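Local structure of HTH-type transcriptional regulator PrpR (Mycobacterium tuberculosis, 6D2S) at residues R238-T247 with F261-A272; L135-A144 with L155-V166. The protein regulates the expression of enzymes that break down short-chain fatty acids through the glyoxylate and methylcitrate cycles, and is required for growth inside macrophages. All blocks are in the same frame, centred on the assembly; numbering follows the deposited sequence. Where two conformers were deposited one is given.

Lys245 of contact 1 packs on Phe163 of contact 2, CE to CD2 at 3.5 Å, and so joins two domains that follow one another in the chain. Contact 1 pairs two strands in the C-terminal regulator domain, whose family belongs to the GAF clan; contact 2 packs helices in the IrrE-like domain, which precedes it. Their centres lie about 18 Å apart, yet they touch at a second place as well, where Val263 CG2 is 4.0 Å from Glu164 CB. A calcium ion lies about 5 Å from the side chain of Thr247, and one lies about 8 Å from that of Thr165.

Contact 1 of 2, residues R238-T247 with F261-A272; sequences RSYFWVAKTT and FAVGLGCDLAHA
Trp242 lying over Gly266 marks the middle of an antiparallel strand pair, 239-247 with 261-268, in the five-stranded sheet of the C-terminal regulator domain; the strand order 2-1-5-4-3 is consistent with a GAF-like fold. Phe241, Val243 and Lys245 make hydrogen-bonded pairs with Cys267, Leu265 and Val263. Between them come the non-hydrogen-bonded pairs, where CA atoms approach closely, 3.9 Å from Ala244 CA to Gly264 CA. The indole shows what a bare glycine permits. With CG beside the backbone N (chi1 -73°), the ring reaches over the neighbouring strand, and Gly266 CA makes a CH-pi contact 3.5 Å from the centroid of the six-membered ring of Trp242, 17° off its normal. On the face carrying Phe241 and Leu265, one water donates to both Phe241 O and Leu265 O, at 2.8 Å each. Ala272 CB lies on this face too, 3.8 Å from Phe241 CB.

A salt bridge and an Asx turn close the end where strand gives way to a 3-10 turn. Arg238 meets Asp268 side-on, NE to the syn lone pair of OD1 at 2.6 Å and NH2 to OD2 at 2.9 Å, on the syn side but tilted out of the carboxylate plane; guanidinium and carboxylate planes are 26° apart. Through its anti lone pair, Asp268 OD2 also accepts from Ala270 N at 2.9 Å, forming the Asx turn, so three protein bonds fix the carboxylate's rotation. A second water bridges Asp268 OD1 and Tyr240 OH, which is also hydrogen-bonded to Asp236.

Both strands lie inside the sheet: 228-233 bonds along the outer side of 239-247, and 183-189 flanks 261-268. Helix 163-170 packs against the face bearing Val263 and Leu265.

Contact 2 of 2, residues L135-A144 with L155-V166; sequences LLPYREFHRA and LGRRFGVGFETV
Phe159, with Leu136, Phe141 and Ala144 round it, shows how one aromatic side chain can fill the space between two widely spaced helices of the IrrE-like domain. The segments 138-144 and 155-159 of these helices run at 138° to each other, and their axes approach no nearer than 11.4 Å. After Phe159 the chain turns at Gly160, whose phi is positive, and enters helix 163-170, so helix 138-147 packs on two successive helices joined by a short turn. Leu135 and Leu136 come from the junction before Pro137, the N-cap of helix 138-147.

Apolar contacts make up most of the interface. Leu136 CD2 presses on the root of the Phe159 ring, a tight 3.4 Å from CG, while Leu136 CD1 leans on Thr165. Nearby, Leu135 CD2 reaches Val161 CG1 at 4.0 Å. Ala144 CB meets the edge of the same ring, 3.7 Å from Phe159 CE2, and also touches the CD2 branch of Leu155. Further along, Phe141 CZ extends to Val166 CG1.

The aromatic interaction is an offset edge-to-face pair. With CG anti to its own nitrogen (chi1 -179°), the Phe141 ring lies beside Phe159, and its rotation about CB-CG turns an edge to that face; the centroids are 5.6 Å apart and the planes meet at 60°.

The remaining contacts involve charged side chains. The extended Arg158 chain carries its guanidinium across Ala144, whose CB sits over the centre of the flat group, 3.6 Å from Arg158 CZ. The extended Glu140 runs alongside Phe159, OE2 near CE1, and OE2 is hydrogen-bonded to Thr36. The same Glu140 OE2 takes a hydrogen bond from a water at 2.6 Å, and that water accepts one from Arg158 NE at 2.8 Å.

Contact 1 of 2, residues R238-T247 with F261-A272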
loop_
_atom_site.group_PDB
_atom_site.type_symbol
_atom_site.label_atom_id
_atom_site.label_comp_id
_atom_site.label_asym_id
_atom_site.label_seq_id
_atom_site.Cartn_x
_atom_site.Cartn_y
_atom_site.Cartn_z
ATOM N N ARG A 238 -24.303 -2.617 -10.223
ATOM C CA ARG A 238 -23.331 -3.298 -11.063
ATOM C C ARG A 238 -22.655 -4.412 -10.279
ATOM O O ARG A 238 -22.575 -4.369 -9.049
ATOM C CB ARG A 238 -22.297 -2.309 -11.605
ATOM C CG ARG A 238 -22.943 -1.214 -12.455
ATOM C CD ARG A 238 -21.922 -0.388 -13.183
ATOM N NE ARG A 238 -21.093 -1.202 -14.065
ATOM C CZ ARG A 238 -21.372 -1.450 -15.341
ATOM N NH1 ARG A 238 -22.470 -0.948 -15.893
ATOM N NH2 ARG A 238 -20.547 -2.196 -16.065
ATOM N N SER A 239 -22.187 -5.421 -11.008
ATOM C CA SER A 239 -21.494 -6.547 -10.405
ATOM C C SER A 239 -20.004 -6.261 -10.328
ATOM O O SER A 239 -19.423 -5.686 -11.251
ATOM C CB SER A 239 -21.731 -7.828 -11.202
ATOM O OG SER A 239 -23.120 -8.137 -11.245
ATOM N N TYR A 240 -19.397 -6.684 -9.223
ATOM C CA TYR A 240 -17.972 -6.520 -8.993
ATOM C C TYR A 240 -17.334 -7.887 -8.827
ATOM O O TYR A 240 -17.926 -8.791 -8.229
ATOM C CB TYR A 240 -17.708 -5.645 -7.766
ATOM C CG TYR A 240 -18.028 -4.193 -8.034
ATOM C CD1 TYR A 240 -17.018 -3.248 -8.211
ATOM C CD2 TYR A 240 -19.345 -3.776 -8.154
ATOM C CE1 TYR A 240 -17.330 -1.918 -8.481
ATOM C CE2 TYR A 240 -19.664 -2.459 -8.419
ATOM C CZ TYR A 240 -18.661 -1.536 -8.581
ATOM O OH TYR A 240 -19.010 -0.227 -8.847
ATOM N N PHE A 241 -16.140 -8.034 -9.393
ATOM C CA PHE A 241 -15.338 -9.230 -9.209
ATOM C C PHE A 241 -14.368 -8.979 -8.060
ATOM O O PHE A 241 -13.633 -7.985 -8.069
ATOM C CB PHE A 241 -14.589 -9.585 -10.495
ATOM C CG PHE A 241 -13.973 -10.952 -10.470
ATOM C CD1 PHE A 241 -14.543 -11.994 -11.175
ATOM C CD2 PHE A 241 -12.843 -11.204 -9.712
ATOM C CE1 PHE A 241 -13.991 -13.259 -11.144
ATOM C CE2 PHE A 241 -12.291 -12.473 -9.674
ATOM C CZ PHE A 241 -12.855 -13.493 -10.393
ATOM N N TRP A 242 -14.383 -9.868 -7.072
ATOM C CA TRP A 242 -13.653 -9.679 -5.828
ATOM C C TRP A 242 -12.604 -10.766 -5.663
ATOM O O TRP A 242 -12.869 -11.944 -5.922
ATOM C CB TRP A 242 -14.607 -9.691 -4.628
ATOM C CG TRP A 242 -15.446 -8.446 -4.519
ATOM C CD1 TRP A 242 -16.706 -8.250 -5.008
ATOM C CD2 TRP A 242 -15.069 -7.221 -3.879
ATOM N NE1 TRP A 242 -17.133 -6.974 -4.713
ATOM C CE2 TRP A 242 -16.149 -6.328 -4.015
ATOM C CE3 TRP A 242 -13.923 -6.799 -3.199
ATOM C CZ2 TRP A 242 -16.117 -5.036 -3.496
ATOM C CZ3 TRP A 242 -13.891 -5.517 -2.691
ATOM C CH2 TRP A 242 -14.983 -4.652 -2.841
ATOM N N VAL A 243 -11.408 -10.364 -5.233
ATOM C CA VAL A 243 -10.337 -11.298 -4.894
ATOM C C VAL A 243 -9.822 -10.912 -3.517
ATOM O O VAL A 243 -9.579 -9.729 -3.256
ATOM C CB VAL A 243 -9.200 -11.267 -5.934
ATOM C CG1 VAL A 243 -8.144 -12.300 -5.596
ATOM C CG2 VAL A 243 -9.762 -11.500 -7.331
ATOM N N ALA A 244 -9.692 -11.896 -2.623
ATOM C CA ALA A 244 -9.344 -11.622 -1.235
ATOM C C ALA A 244 -8.439 -12.719 -0.691
ATOM O O ALA A 244 -8.464 -13.864 -1.149
ATOM C CB ALA A 244 -10.593 -11.510 -0.341
ATOM N N LYS A 245 -7.635 -12.354 0.303
ATOM C CA LYS A 245 -6.835 -13.343 1.005
ATOM C C LYS A 245 -6.522 -12.814 2.394
ATOM O O LYS A 245 -6.444 -11.596 2.599
ATOM C CB LYS A 245 -5.538 -13.645 0.245
ATOM C CG LYS A 245 -4.805 -14.876 0.729
ATOM C CD LYS A 245 -3.665 -15.245 -0.205
ATOM C CE LYS A 245 -2.397 -14.515 0.180
ATOM N NZ LYS A 245 -1.212 -15.050 -0.557
ATOM N N THR A 246 -6.336 -13.733 3.342
ATOM C CA THR A 246 -5.788 -13.334 4.629
ATOM C C THR A 246 -4.318 -12.978 4.460
ATOM O O THR A 246 -3.644 -13.441 3.535
ATOM C CB THR A 246 -5.928 -14.444 5.681
ATOM O OG1 THR A 246 -5.260 -15.628 5.233
ATOM C CG2 THR A 246 -7.388 -14.753 5.959
ATOM N N THR A 247 -3.830 -12.134 5.357
ATOM C CA THR A 247 -2.426 -11.763 5.401
ATOM C C THR A 247 -1.759 -12.556 6.515
ATOM O O THR A 247 -2.285 -12.629 7.630
ATOM C CB THR A 247 -2.266 -10.265 5.650
ATOM O OG1 THR A 247 -2.630 -9.970 7.006
ATOM C CG2 THR A 247 -3.171 -9.485 4.718
ATOM N N PHE A 261 -5.524 -10.173 9.429
ATOM C CA PHE A 261 -6.367 -9.368 8.563
ATOM C C PHE A 261 -6.716 -10.151 7.308
ATOM O O PHE A 261 -6.016 -11.088 6.909
ATOM C CB PHE A 261 -5.673 -8.052 8.165
ATOM C CG PHE A 261 -5.317 -7.171 9.335
ATOM C CD1 PHE A 261 -6.215 -6.225 9.809
ATOM C CD2 PHE A 261 -4.085 -7.287 9.958
ATOM C CE1 PHE A 261 -5.888 -5.412 10.885
ATOM C CE2 PHE A 261 -3.751 -6.476 11.033
ATOM C CZ PHE A 261 -4.655 -5.539 11.497
ATOM N N ALA A 262 -7.816 -9.749 6.686
ATOM C CA ALA A 262 -8.136 -10.134 5.324
ATOM C C ALA A 262 -8.156 -8.871 4.484
ATOM O O ALA A 262 -8.627 -7.823 4.936
ATOM C CB ALA A 262 -9.480 -10.854 5.232
ATOM N N VAL A 263 -7.652 -8.976 3.262
ATOM C CA VAL A 263 -7.571 -7.844 2.352
ATOM C C VAL A 263 -8.103 -8.278 0.996
ATOM O O VAL A 263 -7.893 -9.418 0.573
ATOM C CB VAL A 263 -6.125 -7.318 2.250
ATOM C CG1 VAL A 263 -5.956 -6.429 1.031
ATOM C CG2 VAL A 263 -5.764 -6.572 3.526
ATOM N N GLY A 264 -8.816 -7.380 0.328
ATOM C CA GLY A 264 -9.412 -7.721 -0.946
ATOM C C GLY A 264 -9.464 -6.535 -1.879
ATOM O O GLY A 264 -9.376 -5.375 -1.463
ATOM N N LEU A 265 -9.602 -6.856 -3.160
ATOM C CA LEU A 265 -9.818 -5.892 -4.223
ATOM C C LEU A 265 -11.072 -6.280 -4.984
ATOM O O LEU A 265 -11.285 -7.459 -5.280
ATOM C CB LEU A 265 -8.639 -5.853 -5.201
ATOM C CG LEU A 265 -7.318 -5.334 -4.653
ATOM C CD1 LEU A 265 -6.236 -5.534 -5.707
ATOM C CD2 LEU A 265 -7.467 -3.859 -4.287
ATOM N N GLY A 266 -11.873 -5.289 -5.329
ATOM C CA GLY A 266 -13.018 -5.504 -6.200
ATOM C C GLY A 266 -12.986 -4.533 -7.357
ATOM O O GLY A 266 -12.692 -3.351 -7.183
ATOM N N CYS A 267 -13.278 -5.043 -8.550
ATOM C CA CYS A 267 -13.365 -4.189 -9.728
ATOM C C CYS A 267 -14.653 -4.486 -10.476
ATOM O O CYS A 267 -15.231 -5.570 -10.356
ATOM C CB CYS A 267 -12.165 -4.363 -10.677
ATOM S SG CYS A 267 -12.000 -5.984 -11.478
ATOM N N ASP A 268 -15.099 -3.500 -11.249
ATOM C CA ASP A 268 -16.303 -3.697 -12.046
ATOM C C ASP A 268 -16.161 -4.963 -12.870
ATOM O O ASP A 268 -15.103 -5.245 -13.440
ATOM C CB ASP A 268 -16.548 -2.509 -12.975
ATOM C CG ASP A 268 -17.981 -2.463 -13.501
ATOM O OD1 ASP A 268 -18.797 -1.691 -12.951
ATOM O OD2 ASP A 268 -18.293 -3.202 -14.460
ATOM N N LEU A 269 -17.239 -5.733 -12.943
ATOM C CA LEU A 269 -17.177 -6.937 -13.750
ATOM C C LEU A 269 -16.692 -6.635 -15.161
ATOM O O LEU A 269 -16.046 -7.480 -15.786
ATOM C CB LEU A 269 -18.550 -7.619 -13.762
ATOM C CG LEU A 269 -18.548 -9.085 -14.155
ATOM C CD1 LEU A 269 -17.611 -9.888 -13.281
ATOM C CD2 LEU A 269 -19.978 -9.635 -14.106
ATOM N N ALA A 270 -16.951 -5.423 -15.671
ATOM C CA ALA A 270 -16.529 -5.046 -17.017
ATOM C C ALA A 270 -15.020 -4.856 -17.164
ATOM O O ALA A 270 -14.541 -4.735 -18.298
ATOM C CB ALA A 270 -17.242 -3.762 -17.448
ATOM N N HIS A 271 -14.262 -4.806 -16.068
ATOM C CA HIS A 271 -12.808 -4.795 -16.144
ATOM C C HIS A 271 -12.188 -6.155 -15.867
ATOM O O HIS A 271 -10.976 -6.316 -16.061
ATOM C CB HIS A 271 -12.215 -3.789 -15.145
ATOM C CG HIS A 271 -12.566 -2.367 -15.441
ATOM N ND1 HIS A 271 -12.023 -1.673 -16.501
ATOM C CD2 HIS A 271 -13.401 -1.505 -14.814
ATOM C CE1 HIS A 271 -12.511 -0.445 -16.516
ATOM N NE2 HIS A 271 -13.350 -0.318 -15.504
ATOM N N ALA A 272 -12.983 -7.131 -15.423
ATOM C CA ALA A 272 -12.408 -8.353 -14.867
ATOM C C ALA A 272 -11.719 -9.228 -15.907
ATOM O O ALA A 272 -11.018 -10.171 -15.524
ATOM C CB ALA A 272 -13.491 -9.166 -14.148
HETATM O O HOH W 1 -20.900 -4.900 -13.873
HETATM O O HOH W 2 -17.988 0.582 -11.403
HETATM O O HOH W 3 -10.830 -7.795 -8.067
#

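Contact 2 of 2, residues L135-A144 with L155-V166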
loop_
_atom_site.group_PDB
_atom_site.type_symbol
_atom_site.label_atom_id
_atom_site.label_comp_id
_atom_site.label_asym_id
_atom_site.label_seq_id
_atom_site.Cartn_x
_atom_site.Cartn_y
_atom_site.Cartn_z
ATOM N N LEU A 135 8.928 1.635 -3.499
ATOM C CA LEU A 135 9.119 0.195 -3.677
ATOM C C LEU A 135 8.487 -0.309 -4.964
ATOM O O LEU A 135 8.974 -1.278 -5.562
ATOM C CB LEU A 135 8.516 -0.569 -2.498
ATOM C CG LEU A 135 9.444 -0.754 -1.295
ATOM C CD1 LEU A 135 9.942 0.598 -0.790
ATOM C CD2 LEU A 135 8.714 -1.519 -0.216
ATOM N N LEU A 136 7.379 0.301 -5.376
ATOM C CA LEU A 136 6.620 -0.135 -6.543
ATOM C C LEU A 136 6.490 1.063 -7.473
ATOM O O LEU A 136 5.426 1.693 -7.564
ATOM C CB LEU A 136 5.257 -0.688 -6.128
ATOM C CG LEU A 136 5.362 -1.775 -5.053
ATOM C CD1 LEU A 136 3.973 -2.063 -4.434
ATOM C CD2 LEU A 136 5.990 -3.044 -5.656
ATOM N N PRO A 137 7.573 1.422 -8.157
ATOM C CA PRO A 137 7.553 2.627 -8.993
ATOM C C PRO A 137 6.494 2.509 -10.080
ATOM O O PRO A 137 6.323 1.455 -10.701
ATOM C CB PRO A 137 8.977 2.690 -9.570
ATOM C CG PRO A 137 9.516 1.302 -9.431
ATOM C CD PRO A 137 8.891 0.760 -8.167
ATOM N N TYR A 138 5.802 3.623 -10.330
ATOM C CA TYR A 138 4.505 3.562 -11.004
ATOM C C TYR A 138 4.566 2.838 -12.348
ATOM O O TYR A 138 3.828 1.872 -12.575
ATOM C CB TYR A 138 3.935 4.980 -11.183
ATOM C CG TYR A 138 2.461 4.969 -11.526
ATOM C CD1 TYR A 138 2.032 4.630 -12.812
ATOM C CD2 TYR A 138 1.502 5.278 -10.567
ATOM C CE1 TYR A 138 0.686 4.597 -13.135
ATOM C CE2 TYR A 138 0.136 5.247 -10.886
ATOM C CZ TYR A 138 -0.255 4.909 -12.173
ATOM O OH TYR A 138 -1.595 4.884 -12.497
ATOM N N ARG A 139 5.387 3.328 -13.285
ATOM C CA ARG A 139 5.324 2.781 -14.635
ATOM C C ARG A 139 5.769 1.326 -14.657
ATOM O O ARG A 139 5.175 0.493 -15.354
ATOM C CB ARG A 139 6.182 3.613 -15.595
ATOM C CG ARG A 139 5.631 4.999 -15.896
ATOM C CD ARG A 139 6.465 5.674 -16.974
ATOM N NE ARG A 139 6.001 7.023 -17.278
ATOM C CZ ARG A 139 6.587 7.836 -18.153
ATOM N NH1 ARG A 139 7.666 7.436 -18.815
ATOM N NH2 ARG A 139 6.097 9.050 -18.366
ATOM N N GLU A 140 6.827 1.009 -13.916
ATOM C CA GLU A 140 7.296 -0.370 -13.855
ATOM C C GLU A 140 6.240 -1.277 -13.234
ATOM O O GLU A 140 5.994 -2.385 -13.726
ATOM C CB GLU A 140 8.606 -0.438 -13.059
ATOM C CG GLU A 140 9.137 -1.852 -12.891
ATOM C CD GLU A 140 10.471 -1.905 -12.149
ATOM O OE1 GLU A 140 11.186 -0.881 -12.114
ATOM O OE2 GLU A 140 10.790 -2.975 -11.597
ATOM N N PHE A 141 5.618 -0.831 -12.140
ATOM C CA PHE A 141 4.610 -1.642 -11.471
ATOM C C PHE A 141 3.369 -1.806 -12.341
ATOM O O PHE A 141 2.813 -2.911 -12.450
ATOM C CB PHE A 141 4.249 -1.001 -10.127
ATOM C CG PHE A 141 3.240 -1.780 -9.343
ATOM C CD1 PHE A 141 3.596 -2.971 -8.724
ATOM C CD2 PHE A 141 1.927 -1.311 -9.209
ATOM C CE1 PHE A 141 2.653 -3.705 -7.992
ATOM C CE2 PHE A 141 0.990 -2.031 -8.480
ATOM C CZ PHE A 141 1.350 -3.232 -7.877
ATOM N N HIS A 142 2.929 -0.715 -12.973
ATOM C CA HIS A 142 1.775 -0.781 -13.871
ATOM C C HIS A 142 2.036 -1.754 -15.008
ATOM O O HIS A 142 1.190 -2.604 -15.321
ATOM C CB HIS A 142 1.460 0.620 -14.409
ATOM C CG HIS A 142 0.258 0.673 -15.304
ATOM N ND1 HIS A 142 0.338 0.495 -16.670
ATOM C CD2 HIS A 142 -1.048 0.897 -15.031
ATOM C CE1 HIS A 142 -0.870 0.600 -17.197
ATOM N NE2 HIS A 142 -1.728 0.853 -16.225
ATOM N N ARG A 143 3.215 -1.643 -15.637
ATOM C CA ARG A 143 3.573 -2.571 -16.705
ATOM C C ARG A 143 3.577 -4.009 -16.202
ATOM O O ARG A 143 3.090 -4.913 -16.892
ATOM C CB ARG A 143 4.937 -2.191 -17.288
ATOM C CG ARG A 143 5.420 -3.079 -18.426
ATOM C CD ARG A 143 6.712 -2.536 -19.050
ATOM N NE ARG A 143 7.849 -2.555 -18.125
ATOM C CZ ARG A 143 8.343 -1.480 -17.512
ATOM N NH1 ARG A 143 7.804 -0.284 -17.718
ATOM N NH2 ARG A 143 9.381 -1.600 -16.691
ATOM N N ALA A 144 4.108 -4.238 -14.999
ATOM C CA ALA A 144 4.151 -5.593 -14.454
ATOM C C ALA A 144 2.753 -6.108 -14.154
ATOM O O ALA A 144 2.456 -7.288 -14.384
ATOM C CB ALA A 144 5.009 -5.626 -13.185
ATOM N N LEU A 155 3.027 -10.593 -8.456
ATOM C CA LEU A 155 3.541 -9.237 -8.269
ATOM C C LEU A 155 4.319 -9.124 -6.961
ATOM O O LEU A 155 5.388 -8.505 -6.914
ATOM C CB LEU A 155 2.389 -8.225 -8.281
ATOM C CG LEU A 155 1.767 -7.940 -9.651
ATOM C CD1 LEU A 155 0.412 -7.245 -9.491
ATOM C CD2 LEU A 155 2.732 -7.079 -10.455
ATOM N N GLY A 156 3.792 -9.714 -5.887
ATOM C CA GLY A 156 4.504 -9.670 -4.620
ATOM C C GLY A 156 5.858 -10.348 -4.703
ATOM O O GLY A 156 6.872 -9.816 -4.235
ATOM N N ARG A 157 5.896 -11.536 -5.300
ATOM C CA ARG A 157 7.168 -12.236 -5.449
ATOM C C ARG A 157 8.116 -11.471 -6.362
ATOM O O ARG A 157 9.328 -11.428 -6.113
ATOM C CB ARG A 157 6.923 -13.647 -5.978
ATOM C CG ARG A 157 6.238 -14.538 -4.967
ATOM C CD ARG A 157 6.440 -16.008 -5.293
ATOM N NE ARG A 157 5.406 -16.512 -6.186
ATOM C CZ ARG A 157 4.223 -16.948 -5.771
ATOM N NH1 ARG A 157 3.929 -16.933 -4.476
ATOM N NH2 ARG A 157 3.335 -17.399 -6.646
ATOM N N ARG A 158 7.587 -10.858 -7.418
ATOM C CA ARG A 158 8.440 -10.121 -8.346
ATOM C C ARG A 158 9.108 -8.930 -7.675
ATOM O O ARG A 158 10.306 -8.683 -7.881
ATOM C CB ARG A 158 7.623 -9.651 -9.547
ATOM C CG ARG A 158 8.382 -8.691 -10.459
ATOM C CD ARG A 158 7.801 -8.710 -11.861
ATOM N NE ARG A 158 8.266 -7.585 -12.665
ATOM C CZ ARG A 158 8.035 -7.464 -13.970
ATOM N NH1 ARG A 158 7.358 -8.406 -14.612
ATOM N NH2 ARG A 158 8.488 -6.407 -14.631
ATOM N N PHE A 159 8.350 -8.162 -6.888
ATOM C CA PHE A 159 8.890 -6.970 -6.242
ATOM C C PHE A 159 9.365 -7.224 -4.818
ATOM O O PHE A 159 10.007 -6.343 -4.232
ATOM C CB PHE A 159 7.858 -5.837 -6.259
ATOM C CG PHE A 159 7.605 -5.305 -7.633
ATOM C CD1 PHE A 159 8.427 -4.332 -8.173
ATOM C CD2 PHE A 159 6.579 -5.813 -8.411
ATOM C CE1 PHE A 159 8.215 -3.844 -9.455
ATOM C CE2 PHE A 159 6.358 -5.329 -9.700
ATOM C CZ PHE A 159 7.179 -4.345 -10.224
ATOM N N GLY A 160 9.105 -8.411 -4.275
ATOM C CA GLY A 160 9.548 -8.757 -2.936
ATOM C C GLY A 160 8.748 -8.127 -1.821
ATOM O O GLY A 160 9.309 -7.821 -0.758
ATOM N N VAL A 161 7.446 -7.930 -2.020
ATOM C CA VAL A 161 6.601 -7.265 -1.039
ATOM C C VAL A 161 5.405 -8.154 -0.718
ATOM O O VAL A 161 5.110 -9.123 -1.419
ATOM C CB VAL A 161 6.141 -5.872 -1.520
ATOM C CG1 VAL A 161 7.357 -4.976 -1.763
ATOM C CG2 VAL A 161 5.308 -5.989 -2.793
ATOM N N GLY A 162 4.703 -7.800 0.363
ATOM C CA GLY A 162 3.588 -8.601 0.825
ATOM C C GLY A 162 2.287 -8.344 0.075
ATOM O O GLY A 162 2.135 -7.380 -0.673
ATOM N N PHE A 163 1.336 -9.250 0.308
ATOM C CA PHE A 163 0.060 -9.249 -0.405
ATOM C C PHE A 163 -0.685 -7.921 -0.249
ATOM O O PHE A 163 -1.157 -7.348 -1.238
ATOM C CB PHE A 163 -0.783 -10.415 0.108
ATOM C CG PHE A 163 -1.996 -10.716 -0.728
ATOM C CD1 PHE A 163 -3.204 -10.102 -0.458
ATOM C CD2 PHE A 163 -1.924 -11.628 -1.772
ATOM C CE1 PHE A 163 -4.329 -10.390 -1.216
ATOM C CE2 PHE A 163 -3.043 -11.919 -2.533
ATOM C CZ PHE A 163 -4.245 -11.292 -2.258
ATOM N N GLU A 164 -0.814 -7.411 0.986
ATOM C CA GLU A 164 -1.570 -6.170 1.141
ATOM C C GLU A 164 -0.816 -4.979 0.566
ATOM O O GLU A 164 -1.446 -3.996 0.156
ATOM C CB GLU A 164 -1.936 -5.920 2.611
ATOM C CG GLU A 164 -0.770 -5.578 3.524
ATOM C CD GLU A 164 -0.143 -6.803 4.171
ATOM O OE1 GLU A 164 -0.117 -7.888 3.532
ATOM O OE2 GLU A 164 0.313 -6.675 5.332
ATOM N N THR A 165 0.521 -5.044 0.522
ATOM C CA THR A 165 1.289 -3.963 -0.092
ATOM C C THR A 165 1.008 -3.880 -1.587
ATOM O O THR A 165 0.824 -2.784 -2.127
ATOM C CB THR A 165 2.784 -4.168 0.180
ATOM O OG1 THR A 165 2.992 -4.271 1.595
ATOM C CG2 THR A 165 3.618 -3.000 -0.365
ATOM N N VAL A 166 0.947 -5.033 -2.263
ATOM C CA VAL A 166 0.553 -5.058 -3.675
ATOM C C VAL A 166 -0.867 -4.530 -3.843
ATOM O O VAL A 166 -1.136 -3.703 -4.720
ATOM C CB VAL A 166 0.671 -6.480 -4.253
ATOM C CG1 VAL A 166 0.153 -6.505 -5.701
ATOM C CG2 VAL A 166 2.128 -6.993 -4.185
HETATM O O HOH W 4 10.002 -5.345 -12.411
#